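Tlr1789 protein (Thermosynechococcus elongatus, PDB 2X8X) probably takes part in targeting and inserting proteins into the cyanobacterial outer membrane, as an Omp85-family member represented here by its N-terminal POTRA region. Local coordinates at residues 21-26 with 51-56; 27-32 with 38-43; 45-50 with 71-76; 88-93 with 117-122; 137-140 with 144-147. All blocks are in the same frame, centred on the assembly; numbering follows the deposited sequence.

Interaction 1. Residues 21-26 with 51-56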
# COMPACT_ATOMS: atom_id res chain seq x y z
N GLN A 21 -27.98 -4.55 -9.17
CA GLN A 21 -28.64 -3.23 -9.20
C GLN A 21 -27.59 -2.11 -9.42
O GLN A 21 -27.81 -1.18 -10.21
CB GLN A 21 -29.46 -3.00 -7.94
CG GLN A 21 -30.84 -3.78 -7.91
CD GLN A 21 -30.83 -4.96 -6.92
OE1 GLN A 21 -29.79 -5.29 -6.34
NE2 GLN A 21 -32.00 -5.58 -6.70
N LEU A 22 -26.43 -2.25 -8.78
CA LEU A 22 -25.33 -1.29 -8.98
C LEU A 22 -24.88 -1.13 -10.43
O LEU A 22 -24.67 0.01 -10.85
CB LEU A 22 -24.12 -1.66 -8.10
CG LEU A 22 -22.92 -0.73 -8.25
CD1 LEU A 22 -23.15 0.65 -7.52
CD2 LEU A 22 -21.69 -1.49 -7.76
N VAL A 23 -24.70 -2.24 -11.15
CA VAL A 23 -24.37 -2.26 -12.56
C VAL A 23 -25.43 -1.48 -13.35
O VAL A 23 -25.08 -0.62 -14.19
CB VAL A 23 -24.24 -3.72 -13.11
CG1 VAL A 23 -23.97 -3.75 -14.64
CG2 VAL A 23 -23.11 -4.46 -12.38
N TYR A 24 -26.70 -1.77 -13.11
CA TYR A 24 -27.75 -1.02 -13.82
C TYR A 24 -27.71 0.46 -13.52
O TYR A 24 -27.99 1.26 -14.38
CB TYR A 24 -29.13 -1.53 -13.49
CG TYR A 24 -29.49 -2.75 -14.28
CD1 TYR A 24 -29.59 -2.70 -15.68
CD2 TYR A 24 -29.74 -3.97 -13.64
CE1 TYR A 24 -29.91 -3.84 -16.41
CE2 TYR A 24 -30.09 -5.11 -14.36
CZ TYR A 24 -30.16 -5.03 -15.74
OH TYR A 24 -30.46 -6.16 -16.46
N GLN A 25 -27.41 0.82 -12.28
CA GLN A 25 -27.35 2.19 -11.79
C GLN A 25 -26.24 2.96 -12.52
O GLN A 25 -26.41 4.10 -12.82
CB GLN A 25 -27.06 2.08 -10.29
CG GLN A 25 -27.10 3.30 -9.35
CD GLN A 25 -27.30 2.86 -7.84
OE1 GLN A 25 -26.76 1.84 -7.39
NE2 GLN A 25 -28.08 3.66 -7.07
N VAL A 26 -25.10 2.33 -12.83
CA VAL A 26 -23.93 3.08 -13.30
C VAL A 26 -23.81 3.16 -14.83
O VAL A 26 -23.12 3.99 -15.36
CB VAL A 26 -22.58 2.54 -12.68
CG1 VAL A 26 -22.65 2.46 -11.16
CG2 VAL A 26 -22.28 1.20 -13.19
N GLY A 51 -15.07 -0.67 -8.56
CA GLY A 51 -14.08 -1.35 -7.72
C GLY A 51 -14.43 -2.77 -7.33
O GLY A 51 -13.61 -3.43 -6.71
N PHE A 52 -15.62 -3.25 -7.72
CA PHE A 52 -16.04 -4.62 -7.38
C PHE A 52 -15.68 -5.71 -8.39
O PHE A 52 -15.95 -6.90 -8.15
CB PHE A 52 -17.58 -4.70 -7.20
CG PHE A 52 -18.12 -3.92 -6.03
CD1 PHE A 52 -18.00 -4.42 -4.73
CD2 PHE A 52 -18.76 -2.69 -6.24
CE1 PHE A 52 -18.48 -3.71 -3.64
CE2 PHE A 52 -19.28 -1.95 -5.15
CZ PHE A 52 -19.16 -2.47 -3.85
N PHE A 53 -15.11 -5.36 -9.54
CA PHE A 53 -15.06 -6.34 -10.65
C PHE A 53 -13.67 -6.57 -11.16
O PHE A 53 -12.94 -5.62 -11.43
CB PHE A 53 -16.00 -5.91 -11.80
CG PHE A 53 -17.41 -5.69 -11.34
CD1 PHE A 53 -18.27 -6.76 -11.14
CD2 PHE A 53 -17.87 -4.41 -11.09
CE1 PHE A 53 -19.58 -6.56 -10.67
CE2 PHE A 53 -19.17 -4.21 -10.63
CZ PHE A 53 -20.03 -5.25 -10.44
N ALA A 54 -13.30 -7.85 -11.27
CA ALA A 54 -12.01 -8.19 -11.86
C ALA A 54 -12.01 -8.01 -13.38
O ALA A 54 -10.93 -7.83 -13.99
CB ALA A 54 -11.63 -9.66 -11.52
N ASP A 55 -13.19 -8.08 -14.00
CA ASP A 55 -13.25 -8.14 -15.43
C ASP A 55 -14.67 -7.72 -15.82
O ASP A 55 -15.62 -7.97 -15.09
CB ASP A 55 -12.95 -9.57 -15.95
CG ASP A 55 -12.51 -9.56 -17.42
OD1 ASP A 55 -12.62 -8.51 -18.10
OD2 ASP A 55 -12.07 -10.62 -17.90
N VAL A 56 -14.76 -6.95 -16.90
CA VAL A 56 -16.05 -6.40 -17.42
C VAL A 56 -15.96 -6.48 -18.96
O VAL A 56 -15.00 -5.91 -19.55
CB VAL A 56 -16.27 -4.93 -17.01
CG1 VAL A 56 -17.70 -4.44 -17.46
CG2 VAL A 56 -16.13 -4.75 -15.45
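The carbonyl oxygens of L22 and V23, the two helix residues whose side chains meet F52 and F53, both accept from the backbone N of V26. The bond from V26 N to V23 O spans 3.2 Å, and the one to L22 O is weak, as the last turn of helix 17-26 begins to slacken. Across the contact the touch is purely apolar and is made by one branch of each helix residue. Methyl CD2 of L22 lies 3.5 Å from CD2 of F52, with CE2 of the same ring almost as close, and the two side chains meet at roughly a right angle. L22 gets there with an extended first torsion, CG opposite its backbone N (chi1 179°), which sends the branch out from the helix. One residue on, methyl CG2 of V23 approaches the far end of the F53 ring, 3.7 Å from CZ, on a slanting course. The aromatic pair is itself packed: CB of F52 sits 3.8 Å above the plane of the F53 ring, displaced toward its rim. G51, with positive phi (93°), turns the chain out of the preceding helical run, and A54 and D55 then form a classic beta bulge opposite R74. I47 of helix 37-48 and V12 of strand 5-13 pack against V23, while T50 touches L22. Helix 17-26 is thus packed against the F52-F53 corner that leads into strand 53-63, consistent with the POTRA fold, in which two helices cover one face of a small mixed sheet.

Interaction 2. Residues 27-32 with 38-43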
# COMPACT_ATOMS: atom_id res chain seq x y z
N ILE A 27 -24.48 2.29 -15.55
CA ILE A 27 -24.40 2.32 -17.02
C ILE A 27 -25.43 3.31 -17.58
O ILE A 27 -26.39 3.66 -16.88
CB ILE A 27 -24.62 0.93 -17.67
CG1 ILE A 27 -26.09 0.50 -17.47
CG2 ILE A 27 -23.50 -0.08 -17.16
CD1 ILE A 27 -26.45 -0.98 -17.76
N SER A 28 -25.23 3.78 -18.80
CA SER A 28 -26.23 4.66 -19.35
C SER A 28 -27.08 3.92 -20.37
O SER A 28 -28.12 4.41 -20.75
CB SER A 28 -25.59 5.92 -19.96
OG SER A 28 -24.64 5.52 -20.97
N THR A 29 -26.62 2.76 -20.84
CA THR A 29 -27.35 2.02 -21.87
C THR A 29 -28.58 1.34 -21.25
O THR A 29 -28.47 0.57 -20.26
CB THR A 29 -26.43 1.02 -22.66
OG1 THR A 29 -25.26 1.71 -23.15
CG2 THR A 29 -27.21 0.44 -23.84
N ARG A 30 -29.73 1.68 -21.82
CA ARG A 30 -31.06 1.19 -21.44
C ARG A 30 -31.76 0.57 -22.67
O ARG A 30 -31.40 0.86 -23.80
CB ARG A 30 -31.97 2.35 -20.95
CG ARG A 30 -31.40 3.32 -19.85
CD ARG A 30 -31.34 2.65 -18.47
NE ARG A 30 -30.49 3.40 -17.52
CZ ARG A 30 -29.70 2.84 -16.58
NH1 ARG A 30 -29.62 1.49 -16.46
NH2 ARG A 30 -28.97 3.63 -15.77
N PRO A 31 -32.77 -0.29 -22.42
CA PRO A 31 -33.71 -0.70 -23.48
C PRO A 31 -34.39 0.56 -23.98
O PRO A 31 -34.85 1.38 -23.17
CB PRO A 31 -34.73 -1.60 -22.75
CG PRO A 31 -34.07 -1.94 -21.39
CD PRO A 31 -33.22 -0.75 -21.08
N GLY A 32 -34.38 0.75 -25.30
CA GLY A 32 -35.02 1.91 -25.93
C GLY A 32 -34.05 3.03 -26.27
O GLY A 32 -34.45 4.01 -26.91
N THR A 38 -18.20 3.31 -28.62
CA THR A 38 -17.62 4.20 -27.62
C THR A 38 -18.41 4.24 -26.34
O THR A 38 -17.84 4.07 -25.28
CB THR A 38 -17.54 5.63 -28.17
OG1 THR A 38 -16.79 5.59 -29.38
CG2 THR A 38 -16.85 6.58 -27.21
N GLN A 39 -19.73 4.46 -26.42
CA GLN A 39 -20.56 4.55 -25.21
C GLN A 39 -20.61 3.25 -24.46
O GLN A 39 -20.63 3.27 -23.22
CB GLN A 39 -21.97 5.03 -25.50
CG GLN A 39 -22.00 6.45 -25.93
CD GLN A 39 -23.18 6.68 -26.81
OE1 GLN A 39 -24.28 6.89 -26.32
NE2 GLN A 39 -22.98 6.60 -28.12
N LEU A 40 -20.58 2.12 -25.19
CA LEU A 40 -20.62 0.82 -24.54
C LEU A 40 -19.30 0.64 -23.77
O LEU A 40 -19.29 0.20 -22.61
CB LEU A 40 -20.81 -0.31 -25.57
CG LEU A 40 -22.19 -0.40 -26.23
CD1 LEU A 40 -22.20 -1.45 -27.40
CD2 LEU A 40 -23.17 -0.77 -25.18
N GLN A 41 -18.20 0.99 -24.43
CA GLN A 41 -16.86 1.06 -23.82
C GLN A 41 -16.86 1.95 -22.54
O GLN A 41 -16.41 1.50 -21.51
CB GLN A 41 -15.79 1.50 -24.88
CG GLN A 41 -14.33 1.55 -24.36
CD GLN A 41 -13.89 0.24 -23.65
OE1 GLN A 41 -14.14 -0.86 -24.15
NE2 GLN A 41 -13.23 0.37 -22.47
N GLN A 42 -17.41 3.17 -22.59
CA GLN A 42 -17.59 4.00 -21.39
C GLN A 42 -18.41 3.34 -20.32
O GLN A 42 -18.08 3.50 -19.15
CB GLN A 42 -18.23 5.37 -21.69
CG GLN A 42 -17.38 6.27 -22.63
CD GLN A 42 -18.21 7.35 -23.48
OE1 GLN A 42 -19.45 7.49 -23.35
NE2 GLN A 42 -17.50 8.09 -24.33
N ASP A 43 -19.50 2.63 -20.68
CA ASP A 43 -20.27 1.81 -19.68
C ASP A 43 -19.42 0.74 -18.97
O ASP A 43 -19.55 0.54 -17.75
CB ASP A 43 -21.54 1.14 -20.26
CG ASP A 43 -22.68 2.16 -20.58
OD1 ASP A 43 -22.77 3.30 -19.98
OD2 ASP A 43 -23.52 1.80 -21.43
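Where helix 17-26 ends, I27 leaves the helical conformation and the chain passes D43 closely enough to put the CA atoms of I27 and D43 4.9 Å apart. This is the connection between the two helices of a POTRA unit, and the carboxylate of D43 on helix 37-48 holds it by two backbone N-H groups and the S28 hydroxyl. OD1 accepts twice from S28. The backbone N of S28 donates at 2.8 Å to D43 OD1 in a nearly straight bond (168°), coming from well above the carboxylate plane. S28 OG, 3.1 Å from D43 OD1, donates to the syn lone pair of that oxygen. S28 can supply both donors because its OG is tucked between its own N and carbonyl carbon (chi1 58°). The other oxygen faces T29: its N donates to D43 OD2 at 3.3 Å, a bent bond (136°) on the syn side and somewhat out of plane. T29 OG1 also points at OD2, but their separation is too short to be taken at face value. These donors probably help to stabilise the negative charge of this buried group. Nearer the helix, at the CB of D43, I27 crosses D43 at about a right angle and lays its CG2 methyl 3.9 Å from D43 CB. R30, next along the loop, reaches back to the carbonyl oxygen of Y24, and T35 of strand 34-35 touches both T29 and L40. L40 starts out away from the loop, yet its CD2 methyl returns to 3.8 Å from T29 OG1.

Interaction 3. Residues 45-50 with 71-76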
# COMPACT_ATOMS: atom_id res chain seq x y z
N ASN A 45 -16.16 0.90 -18.62
CA ASN A 45 -15.29 1.72 -17.73
C ASN A 45 -15.99 2.10 -16.43
O ASN A 45 -15.43 1.98 -15.36
CB ASN A 45 -14.89 3.03 -18.38
CG ASN A 45 -14.03 2.87 -19.57
OD1 ASN A 45 -13.89 3.83 -20.35
ND2 ASN A 45 -13.42 1.73 -19.74
N ALA A 46 -17.22 2.60 -16.52
CA ALA A 46 -17.99 2.97 -15.29
C ALA A 46 -18.24 1.82 -14.34
O ALA A 46 -18.19 1.99 -13.12
CB ALA A 46 -19.34 3.65 -15.67
N ILE A 47 -18.55 0.66 -14.89
CA ILE A 47 -18.72 -0.51 -14.06
C ILE A 47 -17.41 -0.92 -13.42
O ILE A 47 -17.34 -1.29 -12.22
CB ILE A 47 -19.25 -1.69 -14.91
CG1 ILE A 47 -20.65 -1.36 -15.47
CG2 ILE A 47 -19.30 -2.92 -14.06
CD1 ILE A 47 -21.11 -2.31 -16.63
N PHE A 48 -16.34 -0.89 -14.20
CA PHE A 48 -15.05 -1.22 -13.61
C PHE A 48 -14.67 -0.22 -12.50
O PHE A 48 -14.12 -0.66 -11.46
CB PHE A 48 -13.98 -1.33 -14.69
CG PHE A 48 -12.78 -2.09 -14.25
CD1 PHE A 48 -12.74 -3.48 -14.36
CD2 PHE A 48 -11.69 -1.41 -13.75
CE1 PHE A 48 -11.59 -4.18 -13.92
CE2 PHE A 48 -10.56 -2.09 -13.23
CZ PHE A 48 -10.51 -3.51 -13.38
N ALA A 49 -14.95 1.09 -12.70
CA ALA A 49 -14.59 2.10 -11.71
C ALA A 49 -15.29 1.90 -10.37
O ALA A 49 -14.91 2.55 -9.40
CB ALA A 49 -14.90 3.50 -12.18
N THR A 50 -16.28 1.02 -10.28
CA THR A 50 -16.97 0.84 -8.98
C THR A 50 -16.03 0.09 -8.01
O THR A 50 -16.20 0.20 -6.81
CB THR A 50 -18.24 0.03 -9.09
OG1 THR A 50 -17.91 -1.28 -9.60
CG2 THR A 50 -19.36 0.80 -9.95
N PHE A 71 -23.89 -7.26 -20.43
CA PHE A 71 -22.70 -6.90 -19.69
C PHE A 71 -22.18 -8.11 -18.91
O PHE A 71 -22.79 -8.49 -17.94
CB PHE A 71 -23.02 -5.72 -18.80
CG PHE A 71 -23.10 -4.43 -19.56
CD1 PHE A 71 -24.34 -3.85 -19.86
CD2 PHE A 71 -21.91 -3.81 -20.00
CE1 PHE A 71 -24.36 -2.63 -20.59
CE2 PHE A 71 -21.92 -2.64 -20.71
CZ PHE A 71 -23.17 -2.01 -20.99
N VAL A 72 -21.07 -8.69 -19.33
CA VAL A 72 -20.55 -9.85 -18.55
C VAL A 72 -19.51 -9.35 -17.54
O VAL A 72 -18.51 -8.77 -17.93
CB VAL A 72 -19.92 -10.95 -19.44
CG1 VAL A 72 -19.69 -12.25 -18.62
CG2 VAL A 72 -20.84 -11.25 -20.64
N VAL A 73 -19.75 -9.66 -16.27
CA VAL A 73 -19.05 -9.12 -15.16
C VAL A 73 -18.52 -10.31 -14.35
O VAL A 73 -19.19 -11.34 -14.30
CB VAL A 73 -20.10 -8.31 -14.46
CG1 VAL A 73 -20.43 -8.71 -13.08
CG2 VAL A 73 -19.98 -6.83 -14.80
N ARG A 74 -17.31 -10.17 -13.77
CA ARG A 74 -16.63 -11.21 -12.98
C ARG A 74 -16.17 -10.43 -11.72
O ARG A 74 -15.24 -9.64 -11.79
CB ARG A 74 -15.41 -11.79 -13.75
CG ARG A 74 -14.75 -12.94 -13.03
CD ARG A 74 -13.58 -13.54 -13.89
NE ARG A 74 -12.56 -13.46 -12.89
CZ ARG A 74 -11.38 -12.86 -12.96
NH1 ARG A 74 -10.87 -12.37 -14.09
NH2 ARG A 74 -10.70 -12.84 -11.85
N PRO A 75 -16.97 -10.50 -10.67
CA PRO A 75 -16.70 -9.81 -9.45
C PRO A 75 -15.43 -10.38 -8.78
O PRO A 75 -15.05 -11.57 -9.03
CB PRO A 75 -17.87 -10.19 -8.57
CG PRO A 75 -18.98 -10.70 -9.61
CD PRO A 75 -18.23 -11.27 -10.67
N TYR A 76 -14.82 -9.57 -7.92
CA TYR A 76 -13.79 -10.11 -7.05
C TYR A 76 -14.56 -11.06 -6.11
O TYR A 76 -15.75 -10.92 -5.99
CB TYR A 76 -13.07 -9.02 -6.24
CG TYR A 76 -12.26 -8.07 -7.11
CD1 TYR A 76 -11.12 -8.51 -7.80
CD2 TYR A 76 -12.62 -6.74 -7.23
CE1 TYR A 76 -10.38 -7.66 -8.64
CE2 TYR A 76 -11.89 -5.90 -8.03
CZ TYR A 76 -10.77 -6.37 -8.75
OH TYR A 76 -10.04 -5.48 -9.57
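Two aromatic rings mark the ends of this contact, and each is met at a slant: F71 by the CD1 methyl of I47, and F48 by the hydroxyl of Y76. I47 CD1 lies 3.8 Å from F71 CD2, with CG of the same ring only slightly farther. At the other end F48 CZ and Y76 OH stand 4.3 Å apart, a looser approach near the surface. Between them helix 37-48 packs on strand 66-75, the helix-on-sheet layer of the first POTRA unit. I47 carries the contact by dividing its two branches. Its first torsion (chi1 -63°) sets CG2 opposite the backbone N, and this methyl drops to 4.0 Å from V73 CG2. The CG1-CD1 arm extends along the strand to F71, two residues earlier. Both strand residues therefore present their side chains on the same face of the sheet, toward the helix. V23 and V26 of helix 17-26 also border I47, and I27 and T44 touch F71, making the site a junction of both helices with the sheet. Just after F48, A49 O and T50 O accept bonds from the side chains of R110 and N108, polar ties to the next POTRA unit. The backbone N of T50 also donates to I47 O. The hydroxyl T50 OG1 reaches the same I47 O at 2.7 Å, in the carbonyl plane.

Interaction 4. Residues 88-93 with 117-122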
# COMPACT_ATOMS: atom_id res chain seq x y z
N GLN A 88 6.16 -6.77 11.61
CA GLN A 88 6.74 -6.96 12.96
C GLN A 88 5.96 -6.08 13.92
O GLN A 88 5.24 -6.58 14.75
CB GLN A 88 8.21 -6.53 13.08
CG GLN A 88 9.28 -7.48 12.43
CD GLN A 88 9.75 -7.00 10.99
OE1 GLN A 88 9.48 -5.83 10.54
NE2 GLN A 88 10.47 -7.90 10.27
N VAL A 89 6.11 -4.77 13.80
CA VAL A 89 5.36 -3.85 14.67
C VAL A 89 3.89 -3.73 14.33
O VAL A 89 3.11 -3.36 15.19
CB VAL A 89 5.94 -2.42 14.77
CG1 VAL A 89 7.30 -2.45 15.48
CG2 VAL A 89 5.97 -1.77 13.46
N LEU A 90 3.54 -4.01 13.07
CA LEU A 90 2.15 -4.28 12.66
C LEU A 90 1.81 -5.73 12.90
O LEU A 90 2.43 -6.65 12.34
CB LEU A 90 1.94 -3.91 11.18
CG LEU A 90 0.54 -4.17 10.52
CD1 LEU A 90 -0.58 -3.21 10.98
CD2 LEU A 90 0.69 -4.12 8.95
N THR A 91 0.88 -5.98 13.79
CA THR A 91 0.56 -7.38 14.09
C THR A 91 -0.55 -7.85 13.16
O THR A 91 -1.39 -7.04 12.70
CB THR A 91 0.12 -7.54 15.55
OG1 THR A 91 -1.12 -6.86 15.73
CG2 THR A 91 1.18 -6.93 16.53
N GLN A 92 -0.56 -9.16 12.87
CA GLN A 92 -1.67 -9.77 12.15
C GLN A 92 -3.02 -9.42 12.81
O GLN A 92 -3.99 -9.19 12.11
CB GLN A 92 -1.47 -11.29 12.01
CG GLN A 92 -2.61 -11.95 11.20
CD GLN A 92 -2.71 -11.41 9.75
OE1 GLN A 92 -1.70 -11.42 8.98
NE2 GLN A 92 -3.93 -11.00 9.34
N GLU A 93 -3.08 -9.33 14.13
CA GLU A 93 -4.35 -8.94 14.79
C GLU A 93 -4.83 -7.51 14.45
O GLU A 93 -6.03 -7.24 14.39
CB GLU A 93 -4.27 -9.07 16.31
CG GLU A 93 -4.25 -10.51 16.85
CD GLU A 93 -2.91 -11.22 16.57
OE1 GLU A 93 -1.82 -10.59 16.78
OE2 GLU A 93 -2.94 -12.40 16.14
N GLU A 117 -4.39 2.30 3.28
CA GLU A 117 -4.07 3.63 3.84
C GLU A 117 -4.12 3.68 5.37
O GLU A 117 -3.35 4.40 5.99
CB GLU A 117 -4.94 4.76 3.27
CG GLU A 117 -4.68 5.07 1.80
CD GLU A 117 -3.14 4.94 1.38
OE1 GLU A 117 -2.22 5.54 2.03
OE2 GLU A 117 -2.86 4.24 0.35
N LYS A 118 -5.02 2.92 5.98
CA LYS A 118 -5.02 2.79 7.45
C LYS A 118 -3.75 2.15 7.96
O LYS A 118 -3.24 2.48 9.05
CB LYS A 118 -6.23 1.95 7.89
CG LYS A 118 -7.49 2.90 7.99
CD LYS A 118 -8.70 2.08 8.45
CE LYS A 118 -9.20 1.20 7.24
NZ LYS A 118 -10.41 1.57 6.37
N ILE A 119 -3.23 1.18 7.22
CA ILE A 119 -1.96 0.56 7.69
C ILE A 119 -0.80 1.61 7.63
O ILE A 119 0.00 1.74 8.56
CB ILE A 119 -1.63 -0.68 6.84
CG1 ILE A 119 -2.55 -1.84 7.19
CG2 ILE A 119 -0.14 -1.04 7.00
CD1 ILE A 119 -2.40 -2.99 6.07
N ASN A 120 -0.71 2.34 6.53
CA ASN A 120 0.40 3.33 6.33
C ASN A 120 0.26 4.43 7.34
O ASN A 120 1.26 4.97 7.81
CB ASN A 120 0.36 3.91 4.92
CG ASN A 120 0.66 2.85 3.84
OD1 ASN A 120 1.26 1.80 4.14
ND2 ASN A 120 0.27 3.12 2.58
N THR A 121 -1.00 4.75 7.72
CA THR A 121 -1.23 5.73 8.78
C THR A 121 -0.82 5.17 10.14
O THR A 121 -0.23 5.88 10.93
CB THR A 121 -2.72 6.22 8.83
OG1 THR A 121 -3.03 6.81 7.57
CG2 THR A 121 -2.92 7.25 9.91
N PHE A 122 -1.10 3.90 10.41
CA PHE A 122 -0.58 3.30 11.63
C PHE A 122 0.96 3.45 11.72
O PHE A 122 1.47 3.95 12.74
CB PHE A 122 -1.00 1.86 11.79
CG PHE A 122 -0.19 1.10 12.83
CD1 PHE A 122 -0.58 1.11 14.18
CD2 PHE A 122 0.97 0.39 12.45
CE1 PHE A 122 0.17 0.41 15.17
CE2 PHE A 122 1.75 -0.31 13.40
CZ PHE A 122 1.35 -0.31 14.78
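Extended first torsions on both sides bring L90 and F122 together: CG stands opposite the backbone N, beside the carbonyl carbon, in L90 (chi1 177°) and also in F122 (chi1 164°), which carries L90 CD1 to 4.2 Å from F122 CD2. The F122 ring reaches the turn at V89 and L90, meeting it obliquely. Its tip atom CZ lies 3.5 Å from V89 O, and F122 CE2 is 4.1 Å from L90 CA; the ring packs on main-chain atoms as well as on side chains. L90 splits its methyls between two helix residues one turn apart. While CD1 faces F122, L90 CD2 presses closer, 3.7 Å from I119 CG2, with the L90 and I119 side chains at about a right angle. The E151 carboxylate accepts from the backbone N atoms of Q88, V89 and L90 and fixes the turn. T91 then serves as N-cap of helix 92-99 through its hydroxyl and the N of K94. I98 and F99 of that helix close over I119. The contact joins the entry to the first helix of the middle POTRA unit to its second helix, 109-125, the paired-helix layer that covers the POTRA sheet.

Interaction 5. Residues 137-140 with 144-147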
# COMPACT_ATOMS: atom_id res chain seq x y z
N PRO A 137 -1.55 -5.93 -4.00
CA PRO A 137 -2.25 -6.95 -3.22
C PRO A 137 -2.48 -8.20 -4.06
O PRO A 137 -2.73 -8.10 -5.25
CB PRO A 137 -3.61 -6.28 -2.90
CG PRO A 137 -3.29 -4.75 -3.00
CD PRO A 137 -2.35 -4.67 -4.13
N GLN A 138 -2.25 -9.36 -3.47
CA GLN A 138 -2.61 -10.61 -4.08
C GLN A 138 -3.98 -11.05 -3.59
O GLN A 138 -4.19 -11.30 -2.42
CB GLN A 138 -1.59 -11.67 -3.71
CG GLN A 138 -1.06 -12.22 -4.96
CD GLN A 138 -1.47 -13.61 -5.10
OE1 GLN A 138 -2.43 -13.95 -5.84
NE2 GLN A 138 -0.76 -14.49 -4.37
N VAL A 139 -4.88 -11.19 -4.53
CA VAL A 139 -6.26 -11.61 -4.27
C VAL A 139 -6.43 -13.07 -4.75
O VAL A 139 -6.52 -13.31 -5.97
CB VAL A 139 -7.25 -10.71 -5.09
CG1 VAL A 139 -8.69 -11.13 -4.85
CG2 VAL A 139 -6.98 -9.14 -4.87
N ASP A 140 -6.54 -14.04 -3.85
CA ASP A 140 -6.67 -15.45 -4.30
C ASP A 140 -8.12 -15.72 -4.53
O ASP A 140 -8.97 -15.06 -3.90
CB ASP A 140 -6.10 -16.43 -3.30
CG ASP A 140 -4.58 -16.49 -3.37
OD1 ASP A 140 -4.05 -16.18 -4.48
OD2 ASP A 140 -3.89 -16.80 -2.35
N VAL A 144 -9.04 -14.89 0.10
CA VAL A 144 -7.93 -14.50 0.98
C VAL A 144 -6.99 -13.54 0.25
O VAL A 144 -6.47 -13.88 -0.86
CB VAL A 144 -7.15 -15.74 1.51
CG1 VAL A 144 -5.92 -15.27 2.36
CG2 VAL A 144 -8.07 -16.63 2.36
N VAL A 145 -6.78 -12.37 0.84
CA VAL A 145 -5.92 -11.32 0.30
C VAL A 145 -4.58 -11.27 1.09
O VAL A 145 -4.55 -11.31 2.34
CB VAL A 145 -6.65 -9.92 0.27
CG1 VAL A 145 -5.70 -8.72 -0.22
CG2 VAL A 145 -7.85 -9.96 -0.69
N THR A 146 -3.48 -11.25 0.34
CA THR A 146 -2.13 -11.14 0.93
C THR A 146 -1.50 -9.81 0.51
O THR A 146 -1.48 -9.47 -0.67
CB THR A 146 -1.19 -12.31 0.41
OG1 THR A 146 -1.79 -13.58 0.79
CG2 THR A 146 0.19 -12.19 1.02
N LEU A 147 -1.06 -9.09 1.53
CA LEU A 147 -0.30 -7.85 1.45
C LEU A 147 1.16 -8.04 1.98
O LEU A 147 1.43 -8.93 2.81
CB LEU A 147 -1.02 -6.85 2.36
CG LEU A 147 -2.47 -6.58 2.10
CD1 LEU A 147 -2.90 -5.55 3.12
CD2 LEU A 147 -2.59 -6.00 0.70
O HOH W 1 -3.64 -14.32 -1.05
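Q138 and T146 face each other as an antiparallel hydrogen-bonded pair, Q138 N to T146 O and T146 N to Q138 O, each 2.9 Å and in the carbonyl plane. Q138 O also receives a CA-H...O contact from V145 CA at 3.2 Å. Next toward the turn, V139 and V145 form a non-hydrogen-bonded pair, and D140 N donates to V144 O at 3.0 Å, tilted from the carbonyl plane. The two faces of this hairpin differ. On the face of V139 and V145 the contact is apolar: P137 CB rests 3.8 Å from L147 CD2, and the CG2 methyls of V139 and V145 stand 4.3 Å apart. L112 and I116 of helix 109-125 cover P137. On the Q138 and T146 face a water sits 2.7 Å from T146 OG1; it also lies 2.9 Å from V144 O and makes a weak bond to D140 OD2, with more acceptors in reach than it has protons to give. T146 OG1 is held in addition by the side-chain amide of Q83. Farther out, V145 and L147 bond through their backbones to strand 81-85, placing 144-150 in the middle of the three-stranded sheet and 132-139 at its border. Backbone bonding thus sets the register, while side-chain chemistry separates an apolar face packed on helix 109-125 from a polar one that carries Q138, T146 and the bound water.

Interactions 1, 2 and 3 lie in the first POTRA unit, and interactions 4 and 5 follow along the chain in the second. Interaction 2 is nested within the loop closed by interaction 1, whose segments alternate with those of interaction 3. The centres of 1 and 3 are only about 4 Å apart, and strands 53-63 and 66-75 are sheet neighbours; helix 37-48 serves both 2 and 3. Interactions 4 and 5, centres about 16 Å apart, meet where I119 packs on L147. Interactions 3 and 5 do not touch, although their nearest atoms are about 5 Å apart. Both units thus carry their own helix-on-sheet packing, as expected for successive POTRA domains.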